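Intracellular exo-alpha-(1->5)-L-arabinofuranosidase (PDB 2Y2W) catalyses the hydrolysis of terminal alpha-(1->5)-linked L-arabinofuranosyl units of arabinans, and also acts on wheat arabinoxylan, as part of plant cell-wall degradation. Local coordinates at residues Ser390-Ile393 with Thr394-His398; Ser307-Met310 with Thr311-Ala315; Phe434-Ala437 with Ala438-Arg442. All blocks are in the same frame, centred on the assembly; numbering follows the deposited sequence.

Contact 1 (Ser390-Ile393 with Thr394-His398)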
loop_
_atom_site.group_PDB
_atom_site.type_symbol
_atom_site.label_atom_id
_atom_site.label_comp_id
_atom_site.label_asym_id
_atom_site.label_seq_id
_atom_site.Cartn_x
_atom_site.Cartn_y
_atom_site.Cartn_z
ATOM N N SER D 390 18.229 9.024 -37.553
ATOM C CA SER D 390 19.201 9.791 -36.769
ATOM C C SER D 390 19.161 9.438 -35.283
ATOM O O SER D 390 20.190 9.500 -34.604
ATOM C CB SER D 390 19.010 11.301 -36.968
ATOM O OG SER D 390 17.848 11.774 -36.308
ATOM N N LEU D 391 17.980 9.077 -34.781
ATOM C CA LEU D 391 17.841 8.625 -33.393
ATOM C C LEU D 391 18.601 7.320 -33.168
ATOM O O LEU D 391 19.304 7.171 -32.167
ATOM C CB LEU D 391 16.368 8.463 -32.999
ATOM C CG LEU D 391 15.470 9.701 -32.900
ATOM C CD1 LEU D 391 14.035 9.281 -32.627
ATOM C CD2 LEU D 391 15.947 10.682 -31.841
ATOM N N MET D 392 18.467 6.394 -34.116
ATOM C CA MET D 392 19.206 5.133 -34.102
ATOM C C MET D 392 20.721 5.362 -34.133
ATOM O O MET D 392 21.469 4.658 -33.451
ATOM C CB MET D 392 18.768 4.241 -35.271
ATOM C CG MET D 392 19.446 2.869 -35.320
ATOM S SD MET D 392 19.331 1.918 -33.783
ATOM C CE MET D 392 17.591 1.481 -33.774
ATOM N N ILE D 393 21.154 6.345 -34.924
ATOM C CA ILE D 393 22.564 6.752 -34.991
ATOM C C ILE D 393 23.071 7.235 -33.627
ATOM O O ILE D 393 24.152 6.833 -33.188
ATOM C CB ILE D 393 22.795 7.833 -36.091
ATOM C CG1 ILE D 393 22.712 7.198 -37.486
ATOM C CG2 ILE D 393 24.133 8.560 -35.893
ATOM C CD1 ILE D 393 22.591 8.190 -38.632
ATOM N N THR D 394 22.281 8.077 -32.957
ATOM C CA THR D 394 22.626 8.568 -31.618
ATOM C C THR D 394 22.676 7.419 -30.610
ATOM O O THR D 394 23.542 7.393 -29.728
ATOM C CB THR D 394 21.646 9.666 -31.133
ATOM O OG1 THR D 394 21.641 10.748 -32.071
ATOM C CG2 THR D 394 22.052 10.211 -29.764
ATOM N N LEU D 395 21.751 6.472 -30.758
ATOM C CA LEU D 395 21.715 5.285 -29.908
ATOM C C LEU D 395 22.970 4.438 -30.102
ATOM O O LEU D 395 23.569 3.979 -29.128
ATOM C CB LEU D 395 20.454 4.452 -30.178
ATOM C CG LEU D 395 19.110 4.958 -29.640
ATOM C CD1 LEU D 395 17.965 4.206 -30.298
ATOM C CD2 LEU D 395 19.023 4.845 -28.120
ATOM N N LEU D 396 23.365 4.253 -31.360
ATOM C CA LEU D 396 24.583 3.516 -31.699
ATOM C C LEU D 396 25.845 4.264 -31.262
ATOM O O LEU D 396 26.815 3.645 -30.824
ATOM C CB LEU D 396 24.629 3.198 -33.198
ATOM C CG LEU D 396 23.724 2.069 -33.704
ATOM C CD1 LEU D 396 23.547 2.141 -35.212
ATOM C CD2 LEU D 396 24.266 0.706 -33.302
ATOM N N LYS D 397 25.817 5.593 -31.363
ATOM C CA LYS D 397 26.935 6.431 -30.913
ATOM C C LYS D 397 27.098 6.432 -29.394
ATOM O O LYS D 397 28.154 6.804 -28.879
ATOM C CB LYS D 397 26.795 7.862 -31.438
ATOM C CG LYS D 397 27.543 8.119 -32.744
ATOM C CD LYS D 397 26.983 9.313 -33.522
ATOM C CE LYS D 397 27.674 10.624 -33.165
ATOM N NZ LYS D 397 27.276 11.140 -31.825
ATOM N N HIS D 398 26.052 6.011 -28.687
ATOM C CA HIS D 398 26.084 5.939 -27.226
ATOM C C HIS D 398 25.669 4.564 -26.695
ATOM O O HIS D 398 25.156 4.450 -25.580
ATOM C CB HIS D 398 25.215 7.045 -26.614
ATOM C CG HIS D 398 25.703 8.430 -26.908
ATOM N ND1 HIS D 398 26.730 9.021 -26.205
ATOM C CD2 HIS D 398 25.307 9.338 -27.831
ATOM C CE1 HIS D 398 26.946 10.235 -26.682
ATOM N NE2 HIS D 398 26.095 10.452 -27.670
#
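Leu396 folds back along the helix onto Met392, one turn earlier, in helix 382-397, which leads into strand 402-408, the eighth strand of the (beta/alpha)8 barrel of this family 51 glycoside hydrolase. From its root outward, the leucine first meets backbone: CB of Leu396 lies 3.5 Å from O of Met392 and CG of Leu396 3.4 Å from the same oxygen. With CG anti to its own carbonyl carbon (chi1 -76°), the branch leans back toward the preceding turn, and CD1 of Leu396 reaches CG of Met392 at 4.2 Å, the two chains crossing obliquely. The other tip, CD2, faces the methyl of Ala441. The bend at chi2 (53°) sets SD of Met392 4.4 Å from CD1 of Leu395, and the bend at chi3 turns CE of Met392 toward the Phe434 ring. Leu395 belongs to the barrel side, where it meets Phe338 and Trp341 of strand 335-341. Ile393 faces another way, onto Val469, Leu482 and Val484 of the C-terminal beta domain, so the helix is wedged between barrel and sandwich. Four successive i to i+4 backbone bonds run from Thr394 N to Ser390 O through Lys397 N to Ile393 O, among them Leu396 N to Met392 O at 2.9 Å. Leu391 turns toward the barrel beside Met310 and Trp341, its side chain about 8 Å from that of Tyr286, a probable arabinofuranose-binding residue. Near the helix end, Lys397 lays its aliphatic part against Ile393 instead of extending straight outward. CB of Lys397 sits 3.3 Å from O of Ile393, and its CD touches CG2 of Ile393 at 3.8 Å, methylene on branch methyl.

Contact 2 (Ser307-Met310 with Thr311-Ala315)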
loop_
_atom_site.group_PDB
_atom_site.type_symbol
_atom_site.label_atom_id
_atom_site.label_comp_id
_atom_site.label_asym_id
_atom_site.label_seq_id
_atom_site.Cartn_x
_atom_site.Cartn_y
_atom_site.Cartn_z
ATOM N N SER D 307 17.436 14.364 -32.396
ATOM C CA SER D 307 18.522 13.568 -31.818
ATOM C C SER D 307 19.293 14.324 -30.734
ATOM O O SER D 307 19.836 13.713 -29.810
ATOM C CB SER D 307 19.476 13.083 -32.914
ATOM O OG SER D 307 19.717 14.096 -33.873
ATOM N N GLU D 308 19.322 15.651 -30.853
ATOM C CA GLU D 308 19.990 16.527 -29.886
ATOM C C GLU D 308 19.341 16.476 -28.503
ATOM O O GLU D 308 20.025 16.590 -27.484
ATOM C CB GLU D 308 20.014 17.969 -30.400
ATOM C CG GLU D 308 20.761 18.156 -31.718
ATOM C CD GLU D 308 22.254 17.898 -31.599
ATOM O OE1 GLU D 308 22.898 18.493 -30.705
ATOM O OE2 GLU D 308 22.782 17.103 -32.405
ATOM N N ASP D 309 18.019 16.315 -28.481
ATOM C CA ASP D 309 17.273 16.103 -27.246
ATOM C C ASP D 309 17.693 14.775 -26.611
ATOM O O ASP D 309 17.962 14.715 -25.411
ATOM C CB ASP D 309 15.764 16.134 -27.523
ATOM C CG ASP D 309 14.926 16.033 -26.256
ATOM O OD1 ASP D 309 14.669 14.901 -25.792
ATOM O OD2 ASP D 309 14.523 17.089 -25.721
ATOM N N MET D 310 17.768 13.727 -27.432
ATOM C CA MET D 310 18.175 12.393 -26.985
ATOM C C MET D 310 19.615 12.364 -26.457
ATOM O O MET D 310 19.904 11.671 -25.482
ATOM C CB MET D 310 17.987 11.368 -28.113
ATOM C CG MET D 310 18.264 9.925 -27.706
ATOM S SD MET D 310 18.143 8.746 -29.065
ATOM C CE MET D 310 16.406 8.320 -28.999
ATOM N N THR D 311 20.508 13.117 -27.098
ATOM C CA THR D 311 21.904 13.223 -26.658
ATOM C C THR D 311 21.993 13.799 -25.239
ATOM O O THR D 311 22.658 13.224 -24.373
ATOM C CB THR D 311 22.758 14.054 -27.656
ATOM O OG1 THR D 311 22.691 13.457 -28.957
ATOM C CG2 THR D 311 24.217 14.117 -27.217
ATOM N N LYS D 312 21.315 14.922 -25.010
ATOM C CA LYS D 312 21.201 15.509 -23.675
ATOM C C LYS D 312 20.512 14.561 -22.694
ATOM O O LYS D 312 20.956 14.416 -21.553
ATOM C CB LYS D 312 20.460 16.849 -23.728
ATOM C CG LYS D 312 21.378 18.055 -23.693
ATOM C CD LYS D 312 20.596 19.360 -23.780
ATOM C CE LYS D 312 21.371 20.530 -23.164
ATOM N NZ LYS D 312 22.718 20.743 -23.783
ATOM N N PHE D 313 19.432 13.926 -23.154
ATOM C CA PHE D 313 18.700 12.917 -22.386
ATOM C C PHE D 313 19.656 11.841 -21.858
ATOM O O PHE D 313 19.680 11.555 -20.658
ATOM C CB PHE D 313 17.626 12.271 -23.274
ATOM C CG PHE D 313 16.427 11.743 -22.527
ATOM C CD1 PHE D 313 16.571 10.932 -21.402
ATOM C CD2 PHE D 313 15.145 12.048 -22.968
ATOM C CE1 PHE D 313 15.457 10.445 -20.725
ATOM C CE2 PHE D 313 14.025 11.565 -22.298
ATOM C CZ PHE D 313 14.181 10.761 -21.173
ATOM N N ILE D 314 20.445 11.265 -22.765
ATOM C CA ILE D 314 21.427 10.234 -22.429
ATOM C C ILE D 314 22.458 10.751 -21.424
ATOM O O ILE D 314 22.752 10.078 -20.436
ATOM C CB ILE D 314 22.117 9.667 -23.706
ATOM C CG1 ILE D 314 21.134 8.791 -24.492
ATOM C CG2 ILE D 314 23.368 8.858 -23.349
ATOM C CD1 ILE D 314 21.438 8.667 -25.976
ATOM N N ALA D 315 22.981 11.951 -21.671
ATOM C CA ALA D 315 23.990 12.558 -20.801
ATOM C C ALA D 315 23.488 12.754 -19.371
ATOM O O ALA D 315 24.189 12.422 -18.415
ATOM C CB ALA D 315 24.473 13.885 -21.385
#
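The Phe313 ring has the Asp309 carboxylate at its edge, near the ring plane, with OD1 of Asp309 4.0 Å from CD2 of Phe313. Carboxylate and ring planes stand 70° apart, and the two side chains run side by side, pointing the same way. Both have CG anti to the backbone N (chi1 -175° for Asp309), which sends them off the helix in a common direction. OD1 is held by a hydrogen bond with the hydroxyl of Tyr287. Around the phenyl ring, Phe263 and Phe338 complete edge-to-face pairs, making a small aromatic cluster beside the barrel wall. These residues form the first turns of helix 307-327, which with helix 297-304 lies in the beta-alpha-beta crossover from strand 280-287 to strand 335-341 of the (beta/alpha)8 barrel. One residue further on, Met310 and Ile314, themselves a turn apart, meet on the face turned to Phe338: CG of Met310 lies 3.8 Å from CD1 of Ile314, and the same methyl is 3.4 Å from O of Met310. At the helix start, O of Ser307 is gripped twice by one residue. Thr311 N reaches it over 2.9 Å, and Thr311 OG1 donates over 3.0 Å from above the carbonyl plane, 41° out of it. The threonine hydroxyl lies beside its own backbone N, the rotamer that folds it back to the preceding turn. Lys312 N gives a longer but nearly straight bond to Glu308 O, 3.3 Å, while the Glu308 carboxylate turns to a salt bridge with Arg486.

Contact 3 (Phe434-Ala437 with Ala438-Arg442)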
loop_
_atom_site.group_PDB
_atom_site.type_symbol
_atom_site.label_atom_id
_atom_site.label_comp_id
_atom_site.label_asym_id
_atom_site.label_seq_id
_atom_site.Cartn_x
_atom_site.Cartn_y
_atom_site.Cartn_z
ATOM N N PHE D 434 15.269 1.149 -39.685
ATOM C CA PHE D 434 15.406 0.210 -38.572
ATOM C C PHE D 434 15.959 -1.132 -39.047
ATOM O O PHE D 434 16.924 -1.644 -38.476
ATOM C CB PHE D 434 14.068 0.018 -37.846
ATOM C CG PHE D 434 14.195 -0.684 -36.521
ATOM C CD1 PHE D 434 14.150 -2.073 -36.442
ATOM C CD2 PHE D 434 14.365 0.047 -35.348
ATOM C CE1 PHE D 434 14.268 -2.726 -35.220
ATOM C CE2 PHE D 434 14.486 -0.596 -34.118
ATOM C CZ PHE D 434 14.437 -1.986 -34.053
ATOM N N ALA D 435 15.346 -1.687 -40.093
ATOM C CA ALA D 435 15.770 -2.963 -40.674
ATOM C C ALA D 435 17.264 -2.988 -41.018
ATOM O O ALA D 435 17.979 -3.909 -40.619
ATOM C CB ALA D 435 14.931 -3.291 -41.900
ATOM N N GLU D 436 17.727 -1.968 -41.738
ATOM C CA GLU D 436 19.134 -1.858 -42.120
ATOM C C GLU D 436 20.082 -1.847 -40.926
ATOM O O GLU D 436 21.106 -2.536 -40.938
ATOM C CB GLU D 436 19.370 -0.621 -42.990
ATOM C CG GLU D 436 19.409 -0.920 -44.483
ATOM C CD GLU D 436 20.644 -1.708 -44.899
ATOM O OE1 GLU D 436 21.730 -1.485 -44.318
ATOM O OE2 GLU D 436 20.526 -2.548 -45.817
ATOM N N ALA D 437 19.739 -1.068 -39.903
ATOM C CA ALA D 437 20.541 -0.998 -38.689
ATOM C C ALA D 437 20.493 -2.321 -37.928
ATOM O O ALA D 437 21.512 -2.787 -37.424
ATOM C CB ALA D 437 20.078 0.148 -37.809
ATOM N N ALA D 438 19.311 -2.929 -37.872
ATOM C CA ALA D 438 19.109 -4.172 -37.131
ATOM C C ALA D 438 19.832 -5.366 -37.745
ATOM O O ALA D 438 20.299 -6.246 -37.023
ATOM C CB ALA D 438 17.622 -4.471 -36.986
ATOM N N LEU D 439 19.933 -5.387 -39.072
ATOM C CA LEU D 439 20.504 -6.533 -39.784
ATOM C C LEU D 439 21.998 -6.427 -40.120
ATOM O O LEU D 439 22.614 -7.428 -40.493
ATOM C CB LEU D 439 19.695 -6.849 -41.052
ATOM C CG LEU D 439 18.340 -7.553 -40.889
ATOM C CD1 LEU D 439 17.564 -7.532 -42.199
ATOM C CD2 LEU D 439 18.497 -8.985 -40.385
ATOM N N HIS D 440 22.580 -5.236 -39.984
ATOM C CA HIS D 440 23.967 -5.025 -40.418
ATOM C C HIS D 440 24.896 -4.314 -39.426
ATOM O O HIS D 440 26.119 -4.426 -39.537
ATOM C CB HIS D 440 23.998 -4.332 -41.783
ATOM C CG HIS D 440 23.313 -5.110 -42.861
ATOM N ND1 HIS D 440 23.905 -6.180 -43.496
ATOM C CD2 HIS D 440 22.078 -4.987 -43.403
ATOM C CE1 HIS D 440 23.068 -6.676 -44.390
ATOM N NE2 HIS D 440 21.953 -5.969 -44.354
ATOM N N ALA D 441 24.328 -3.591 -38.464
ATOM C CA ALA D 441 25.138 -2.945 -37.433
ATOM C C ALA D 441 25.678 -3.986 -36.455
ATOM O O ALA D 441 25.082 -4.245 -35.408
ATOM C CB ALA D 441 24.343 -1.866 -36.707
ATOM N N ARG D 442 26.809 -4.585 -36.820
ATOM C CA ARG D 442 27.426 -5.649 -36.031
ATOM C C ARG D 442 28.837 -5.278 -35.581
ATOM O O ARG D 442 29.467 -4.382 -36.151
ATOM C CB ARG D 442 27.463 -6.957 -36.828
ATOM C CG ARG D 442 26.099 -7.559 -37.159
ATOM C CD ARG D 442 25.379 -8.080 -35.916
ATOM N NE ARG D 442 24.406 -9.123 -36.241
ATOM C CZ ARG D 442 23.150 -8.901 -36.625
ATOM N NH1 ARG D 442 22.688 -7.663 -36.746
ATOM N NH2 ARG D 442 22.353 -9.927 -36.893
#
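Glu436 and His440, one turn apart, meet carboxylate to imidazole. OE1 of Glu436 lies 3.6 Å from CD2 of His440, and OE2 of Glu436 is 4.0 Å from NE2 of His440. The two flat groups are close to parallel, 10° apart, with the carboxylate displaced out of the ring plane. With CG anti to its carbonyl carbon (chi1 -60°), His440 swings its ring back over the preceding turn, where the Glu436 chain, bent at chi2, brings its carboxylate. A different atom of the same glutamate, its backbone O, sits in the plane of the imidazole at the ring edge, 3.6 Å from CD2 of His440. This oxygen also takes a weak bond from His440 N, bent to 124°. On the other side of helix 431-440, CE1 of Phe434 touches CB of Ala438 at 4.2 Å, a light apolar contact in the company of Phe64. Ala441 is the centre of an inverse gamma turn, and its N reaches back to O of Ala437 over 3.1 Å. NH1 of Arg442, its guanidinium lying nearly in plane with the acceptor, donates to O of Ala438 at 2.8 Å, tying the side chain back across the turn. Further out, small Ala437 lets the helix lie close on Met392 and Leu482, while Glu436 and His440 rest on Leu480 of the C-terminal beta domain. Were Glu436 replaced by an alanine, the imidazole of His440 would probably lose the carboxylate lying along it and be freer to turn. Glu563 of strand 558-564 brings a second carboxylate near OE2 of Glu436 and touches His440, so the crowding of negative charge is likely to favour a protonated imidazole or a proton held between the acids.

Contact 1 is the most buried and touches both others: its helix 382-397 packs Thr394 and Leu391 on contact 2, and Met392 and Leu396 on contact 3. Contacts 2 and 3 do not meet, their nearest atoms being about 10 Å apart. Contact 2 belongs to a barrel helix, contact 3 to the short helix 431-440 leading into the C-terminal beta domain, and both are only partly buried. Chemistry follows place. Aliphatic chains dominate contact 1; contact 2 sets an aromatic and sulfur-bearing inner face against charged residues outside; contact 3 pairs small alanines inward with a carboxylate, an imidazole and a guanidinium at its margin.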